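Local structure of exoribonuclease II, mitochondrial (Candida glabrata, 6F3H) at residues 705-710 against 721-726; 748-753 against 786-791. The protein probably degrades mitochondrial RNA from the 3' end as a magnesium-dependent exoribonuclease of the RNase II family, acting as the nuclease of the mtEXO degradosome. The protein carries 1 engineered substitution. One frame throughout, in Å; residues are numbered along the deposited sequence.

Contact 1. Residues 705-710 against 721-726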
loop_
_atom_site.group_PDB
_atom_site.type_symbol
_atom_site.label_atom_id
_atom_site.label_comp_id
_atom_site.label_asym_id
_atom_site.label_seq_id
_atom_site.Cartn_x
_atom_site.Cartn_y
_atom_site.Cartn_z
ATOM N N ASP A 705 11.690 -3.698 7.372
ATOM C CA ASP A 705 12.471 -4.775 7.958
ATOM C C ASP A 705 13.925 -4.626 7.566
ATOM O O ASP A 705 14.815 -4.694 8.411
ATOM C CB ASP A 705 11.934 -6.142 7.533
ATOM C CG ASP A 705 10.478 -6.280 7.801
ATOM O OD1 ASP A 705 9.766 -5.308 7.542
ATOM O OD2 ASP A 705 10.035 -7.344 8.261
ATOM N N LEU A 706 14.177 -4.346 6.297
ATOM C CA LEU A 706 15.547 -4.259 5.819
ATOM C C LEU A 706 16.336 -3.200 6.567
ATOM O O LEU A 706 17.533 -3.363 6.804
ATOM C CB LEU A 706 15.551 -3.975 4.328
ATOM C CG LEU A 706 16.963 -3.834 3.785
ATOM C CD1 LEU A 706 17.690 -5.164 3.886
ATOM C CD2 LEU A 706 16.942 -3.390 2.349
ATOM N N ILE A 707 15.693 -2.100 6.934
ATOM C CA ILE A 707 16.390 -1.044 7.665
ATOM C C ILE A 707 16.617 -1.430 9.117
ATOM O O ILE A 707 17.679 -1.152 9.690
ATOM C CB ILE A 707 15.598 0.259 7.556
ATOM C CG1 ILE A 707 16.001 0.958 6.271
ATOM C CG2 ILE A 707 15.797 1.110 8.779
ATOM C CD1 ILE A 707 15.465 2.336 6.169
ATOM N N ASN A 708 15.614 -2.051 9.741
ATOM C CA ASN A 708 15.779 -2.586 11.086
ATOM C C ASN A 708 16.981 -3.534 11.166
ATOM O O ASN A 708 17.661 -3.584 12.195
ATOM C CB ASN A 708 14.485 -3.296 11.507
ATOM C CG ASN A 708 13.296 -2.331 11.657
ATOM O OD1 ASN A 708 13.478 -1.157 11.924
ATOM N ND2 ASN A 708 12.083 -2.834 11.467
ATOM N N HIS A 709 17.283 -4.260 10.077
ATOM C CA HIS A 709 18.422 -5.176 10.080
ATOM C C HIS A 709 19.754 -4.441 10.088
ATOM O O HIS A 709 20.671 -4.835 10.821
ATOM C CB HIS A 709 18.373 -6.102 8.877
ATOM C CG HIS A 709 17.521 -7.308 9.095
ATOM N ND1 HIS A 709 16.442 -7.303 9.952
ATOM C CD2 HIS A 709 17.567 -8.546 8.549
ATOM C CE1 HIS A 709 15.864 -8.490 9.933
ATOM N NE2 HIS A 709 16.528 -9.263 9.090
ATOM N N LEU A 710 19.892 -3.390 9.271
ATOM C CA LEU A 710 21.144 -2.645 9.259
ATOM C C LEU A 710 21.398 -2.005 10.603
ATOM O O LEU A 710 22.550 -1.886 11.030
ATOM C CB LEU A 710 21.118 -1.573 8.192
ATOM C CG LEU A 710 20.889 -2.083 6.774
ATOM C CD1 LEU A 710 20.029 -1.079 5.987
ATOM C CD2 LEU A 710 22.188 -2.353 6.042
ATOM N N LEU A 721 25.630 3.477 14.860
ATOM C CA LEU A 721 24.442 3.039 14.149
ATOM C C LEU A 721 24.371 3.641 12.757
ATOM O O LEU A 721 24.924 4.708 12.480
ATOM C CB LEU A 721 23.189 3.405 14.929
ATOM C CG LEU A 721 22.944 2.474 16.101
ATOM C CD1 LEU A 721 21.568 2.714 16.684
ATOM C CD2 LEU A 721 23.112 1.015 15.636
ATOM N N CYS A 722 23.649 2.945 11.884
ATOM C CA CYS A 722 23.568 3.342 10.483
ATOM C C CYS A 722 22.720 4.599 10.299
ATOM O O CYS A 722 23.069 5.495 9.519
ATOM C CB CYS A 722 22.993 2.179 9.674
ATOM S SG CYS A 722 23.587 2.031 7.987
ATOM N N PHE A 723 21.613 4.688 11.017
ATOM C CA PHE A 723 20.645 5.751 10.840
ATOM C C PHE A 723 20.465 6.477 12.150
ATOM O O PHE A 723 20.204 5.840 13.174
ATOM C CB PHE A 723 19.284 5.210 10.420
ATOM C CG PHE A 723 19.301 4.404 9.162
ATOM C CD1 PHE A 723 19.541 3.046 9.192
ATOM C CD2 PHE A 723 19.034 4.996 7.942
ATOM C CE1 PHE A 723 19.536 2.294 8.023
ATOM C CE2 PHE A 723 19.032 4.250 6.774
ATOM C CZ PHE A 723 19.284 2.898 6.819
ATOM N N LYS A 724 20.643 7.796 12.124
ATOM C CA LYS A 724 20.104 8.624 13.191
ATOM C C LYS A 724 18.584 8.698 13.024
ATOM O O LYS A 724 18.046 8.340 11.978
ATOM C CB LYS A 724 20.743 10.019 13.175
ATOM C CG LYS A 724 22.274 10.002 13.127
ATOM C CD LYS A 724 22.896 11.327 13.576
ATOM C CE LYS A 724 23.161 11.369 15.080
ATOM N NZ LYS A 724 21.923 11.648 15.853
ATOM N N GLN A 725 17.885 9.128 14.082
ATOM C CA GLN A 725 16.417 9.141 14.061
ATOM C C GLN A 725 15.853 10.042 12.961
ATOM O O GLN A 725 14.727 9.828 12.494
ATOM C CB GLN A 725 15.872 9.596 15.406
ATOM C CG GLN A 725 14.357 9.691 15.450
ATOM C CD GLN A 725 13.714 8.465 16.059
ATOM O OE1 GLN A 725 14.362 7.437 16.242
ATOM N NE2 GLN A 725 12.429 8.572 16.388
ATOM N N GLU A 726 16.576 11.107 12.606
ATOM C CA GLU A 726 16.105 12.058 11.604
ATOM C C GLU A 726 16.052 11.443 10.223
ATOM O O GLU A 726 15.028 11.535 9.538
ATOM C CB GLU A 726 16.997 13.286 11.622
ATOM C CG GLU A 726 17.612 13.532 12.993
ATOM C CD GLU A 726 16.600 13.517 14.152
ATOM O OE1 GLU A 726 15.381 13.273 13.958
ATOM O OE2 GLU A 726 17.053 13.728 15.293
#
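In the helix-loop-helix connection between helices 703-716 and 725-761, Phe-723 folds back from the loop onto Ile-707 and Leu-710, which lie one turn apart on the first helix. Ile-707 reaches across the phenyl group roughly at right angles to it. Its CG2 methyl lies over one face of the ring, 4.0 Å from Phe-723 CE1, while its CG1 approaches CZ of the same ring at 3.9 Å. Leu-710 comes from another direction: its CD1 methyl sits at the ring edge, in the plane, 4.0 Å from Phe-723 CE1. Methyls therefore meet the ring both from above and at its rim. Chi1 of Phe-723 is -58°, with CG beside the backbone N, and this rotation turns the ring in toward helix 703-716.

Just before the aromatic residue, Cys-722 meets Leu-710 more loosely; its SG is 4.4 Å from Leu-710 CB. The backbones also approach each other here, with the CA atoms of Leu-710 and Cys-722 6.6 Å apart. No hydrogen bond joins the two segments, so this link is apolar. It joins the connecting loop to helix 703-716, which belongs to the RNB nuclease region, and all four touching residues are buried.

Leu-455 of helix 449-456 extends the apolar patch against Ile-707, and Cys-722 and Phe-723 also touch Gln-711, the next residue along helix 703-716. The same helix carries polar ties as well: Asp-705 forms a salt bridge with Arg-702 and a hydrogen bond to Thr-695, and Asn-708 is hydrogen-bonded to the backbone of Thr-695 and Val-631.

Contact 2. Residues 748-753 against 786-791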
loop_
_atom_site.group_PDB
_atom_site.type_symbol
_atom_site.label_atom_id
_atom_site.label_comp_id
_atom_site.label_asym_id
_atom_site.label_seq_id
_atom_site.Cartn_x
_atom_site.Cartn_y
_atom_site.Cartn_z
ATOM N N HIS A 748 -6.336 -2.970 -7.716
ATOM C CA HIS A 748 -6.842 -2.622 -9.030
ATOM C C HIS A 748 -6.676 -3.774 -10.009
ATOM O O HIS A 748 -7.617 -4.123 -10.726
ATOM C CB HIS A 748 -6.198 -1.347 -9.538
ATOM C CG HIS A 748 -7.057 -0.647 -10.530
ATOM N ND1 HIS A 748 -8.380 -0.353 -10.273
ATOM C CD2 HIS A 748 -6.805 -0.201 -11.783
ATOM C CE1 HIS A 748 -8.908 0.243 -11.327
ATOM N NE2 HIS A 748 -7.973 0.352 -12.256
ATOM N N SER A 749 -5.494 -4.389 -10.041
ATOM C CA SER A 749 -5.256 -5.507 -10.952
ATOM C C SER A 749 -6.126 -6.716 -10.644
ATOM O O SER A 749 -6.689 -7.343 -11.549
ATOM C CB SER A 749 -3.808 -5.942 -10.877
ATOM O OG SER A 749 -3.617 -6.959 -11.833
ATOM N N SER A 750 -6.212 -7.088 -9.379
ATOM C CA SER A 750 -7.002 -8.255 -9.040
ATOM C C SER A 750 -8.460 -8.027 -9.364
ATOM O O SER A 750 -9.136 -8.914 -9.890
ATOM C CB SER A 750 -6.802 -8.577 -7.574
ATOM O OG SER A 750 -5.447 -8.922 -7.320
ATOM N N THR A 751 -8.964 -6.840 -9.061
ATOM C CA THR A 751 -10.282 -6.437 -9.541
ATOM C C THR A 751 -10.408 -6.612 -11.043
ATOM O O THR A 751 -11.404 -7.150 -11.534
ATOM C CB THR A 751 -10.553 -5.012 -9.161
ATOM O OG1 THR A 751 -10.411 -4.897 -7.747
ATOM C CG2 THR A 751 -11.924 -4.687 -9.521
ATOM N N TYR A 752 -9.424 -6.114 -11.799
ATOM C CA TYR A 752 -9.501 -6.243 -13.245
ATOM C C TYR A 752 -9.742 -7.681 -13.611
ATOM O O TYR A 752 -10.612 -7.978 -14.428
ATOM C CB TYR A 752 -8.218 -5.736 -13.897
ATOM C CG TYR A 752 -8.014 -6.131 -15.356
ATOM C CD1 TYR A 752 -8.826 -5.621 -16.366
ATOM C CD2 TYR A 752 -6.982 -6.972 -15.731
ATOM C CE1 TYR A 752 -8.616 -5.961 -17.710
ATOM C CE2 TYR A 752 -6.773 -7.317 -17.074
ATOM C CZ TYR A 752 -7.580 -6.822 -18.045
ATOM O OH TYR A 752 -7.281 -7.232 -19.323
ATOM N N TRP A 753 -9.034 -8.599 -12.943
ATOM C CA TRP A 753 -9.128 -10.017 -13.265
ATOM C C TRP A 753 -10.388 -10.660 -12.688
ATOM O O TRP A 753 -10.991 -11.522 -13.336
ATOM C CB TRP A 753 -7.883 -10.750 -12.787
ATOM C CG TRP A 753 -6.645 -10.397 -13.552
ATOM C CD1 TRP A 753 -5.581 -9.700 -13.081
ATOM C CD2 TRP A 753 -6.346 -10.701 -14.929
ATOM N NE1 TRP A 753 -4.625 -9.574 -14.063
ATOM C CE2 TRP A 753 -5.075 -10.170 -15.207
ATOM C CE3 TRP A 753 -7.023 -11.375 -15.941
ATOM C CZ2 TRP A 753 -4.470 -10.284 -16.449
ATOM C CZ3 TRP A 753 -6.416 -11.490 -17.181
ATOM C CH2 TRP A 753 -5.154 -10.945 -17.423
ATOM N N TYR A 786 -16.371 -13.381 -3.940
ATOM C CA TYR A 786 -15.176 -12.740 -4.474
ATOM C C TYR A 786 -14.837 -11.503 -3.669
ATOM O O TYR A 786 -15.693 -10.640 -3.450
ATOM C CB TYR A 786 -15.322 -12.311 -5.921
ATOM C CG TYR A 786 -15.715 -13.373 -6.890
ATOM C CD1 TYR A 786 -17.049 -13.734 -7.066
ATOM C CD2 TYR A 786 -14.747 -14.022 -7.639
ATOM C CE1 TYR A 786 -17.393 -14.702 -7.982
ATOM C CE2 TYR A 786 -15.077 -14.982 -8.545
ATOM C CZ TYR A 786 -16.393 -15.322 -8.715
ATOM O OH TYR A 786 -16.687 -16.298 -9.629
ATOM N N SER A 787 -13.562 -11.362 -3.333
ATOM C CA SER A 787 -13.154 -10.216 -2.541
ATOM C C SER A 787 -13.049 -8.940 -3.375
ATOM O O SER A 787 -13.365 -7.855 -2.874
ATOM C CB SER A 787 -11.823 -10.529 -1.856
ATOM O OG SER A 787 -11.976 -11.538 -0.868
ATOM N N TYR A 788 -12.644 -9.043 -4.646
ATOM C CA TYR A 788 -12.351 -7.878 -5.475
ATOM C C TYR A 788 -13.432 -7.594 -6.492
ATOM O O TYR A 788 -13.213 -6.834 -7.434
ATOM C CB TYR A 788 -11.016 -8.065 -6.181
ATOM C CG TYR A 788 -9.891 -8.094 -5.196
ATOM C CD1 TYR A 788 -9.858 -7.204 -4.131
ATOM C CD2 TYR A 788 -8.877 -9.027 -5.314
ATOM C CE1 TYR A 788 -8.825 -7.230 -3.216
ATOM C CE2 TYR A 788 -7.834 -9.067 -4.416
ATOM C CZ TYR A 788 -7.808 -8.169 -3.363
ATOM O OH TYR A 788 -6.766 -8.217 -2.457
ATOM N N ALA A 789 -14.583 -8.193 -6.322
ATOM C CA ALA A 789 -15.751 -7.859 -7.098
ATOM C C ALA A 789 -16.587 -6.968 -6.194
ATOM O O ALA A 789 -17.440 -7.444 -5.446
ATOM C CB ALA A 789 -16.501 -9.107 -7.534
ATOM N N ARG A 790 -16.282 -5.675 -6.204
ATOM C CA ARG A 790 -17.078 -4.667 -5.516
ATOM C C ARG A 790 -17.804 -3.804 -6.543
ATOM O O ARG A 790 -17.198 -3.358 -7.524
ATOM C CB ARG A 790 -16.211 -3.793 -4.615
ATOM C CG ARG A 790 -15.981 -4.366 -3.255
ATOM C CD ARG A 790 -14.640 -3.915 -2.719
ATOM N NE ARG A 790 -14.344 -4.467 -1.394
ATOM C CZ ARG A 790 -14.846 -4.006 -0.246
ATOM N NH1 ARG A 790 -15.673 -2.958 -0.228
ATOM N NH2 ARG A 790 -14.507 -4.588 0.898
ATOM N N GLY A 791 -19.101 -3.592 -6.336
ATOM C CA GLY A 791 -19.874 -2.803 -7.277
ATOM C C GLY A 791 -20.854 -1.832 -6.648
ATOM O O GLY A 791 -20.694 -1.433 -5.491
#
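Tyr-788 leans against one side of helix 725-761, laying its ring beside Ser-750 and its backbone carbonyl beside Thr-751. This is the close part of the contact, and the CA atoms of Thr-751 and Tyr-788 are only 4.8 Å apart. The threonine meets the tyrosine with both branches: CG2 lies 3.3 Å from Tyr-788 O, and OG1 is 3.6 Å from Tyr-788 CB. With chi1 at -56°, OG1 stands beside its own backbone N, where it bonds to the carbonyl of Arg-747 one turn earlier in the helix. The hydroxyl thus has its polar partner within the helix, and its approach to the tyrosine is one of packing. The two side chains cross at about a right angle.

Ser-750, which is buried, sits along the CD2-CE2 side of the tyrosine ring, approaching it obliquely. The model places its CB too near CD2 for the exact spacing to be trusted.

The other side of the contact is more open. Arg-790 is exposed, stays clear of the helix segment, and packs instead on an adenine base of the bound RNA. Tyr-786 and Ser-787 are partly exposed and do not touch residues 748-753; the ring of Tyr-786 stacks edge-to-face with Phe-596.

Backbone bonds of Ala-789 with Phe-783 and of Gly-791 with Cys-781 show the loop to be the turn between antiparallel strands 778-782 and 790-794. It belongs to a C-terminal five-stranded sheet consistent with the S1-type, RNA-binding OB fold of RNase II enzymes, here docked on the helix that leads into it.

Overall arrangement
Helix 725-761 is the element that relates the two contacts. Contact 1 comes first along the chain and is made by the loop leading into this helix, just before its first turn; contact 2 uses the helix's later part. Their centres are 37 Å apart, on opposite sides of the chain's centre, and their nearest atoms are about 20 Å apart, so they do not touch. The loop that enters the long helix packs against helix 703-716 of the RNB region, while further along, the helix packs against a turn of the C-terminal five-stranded sheet. The helix thereby spans from the nuclease region to that sheet, where Arg-790 meets the bound RNA.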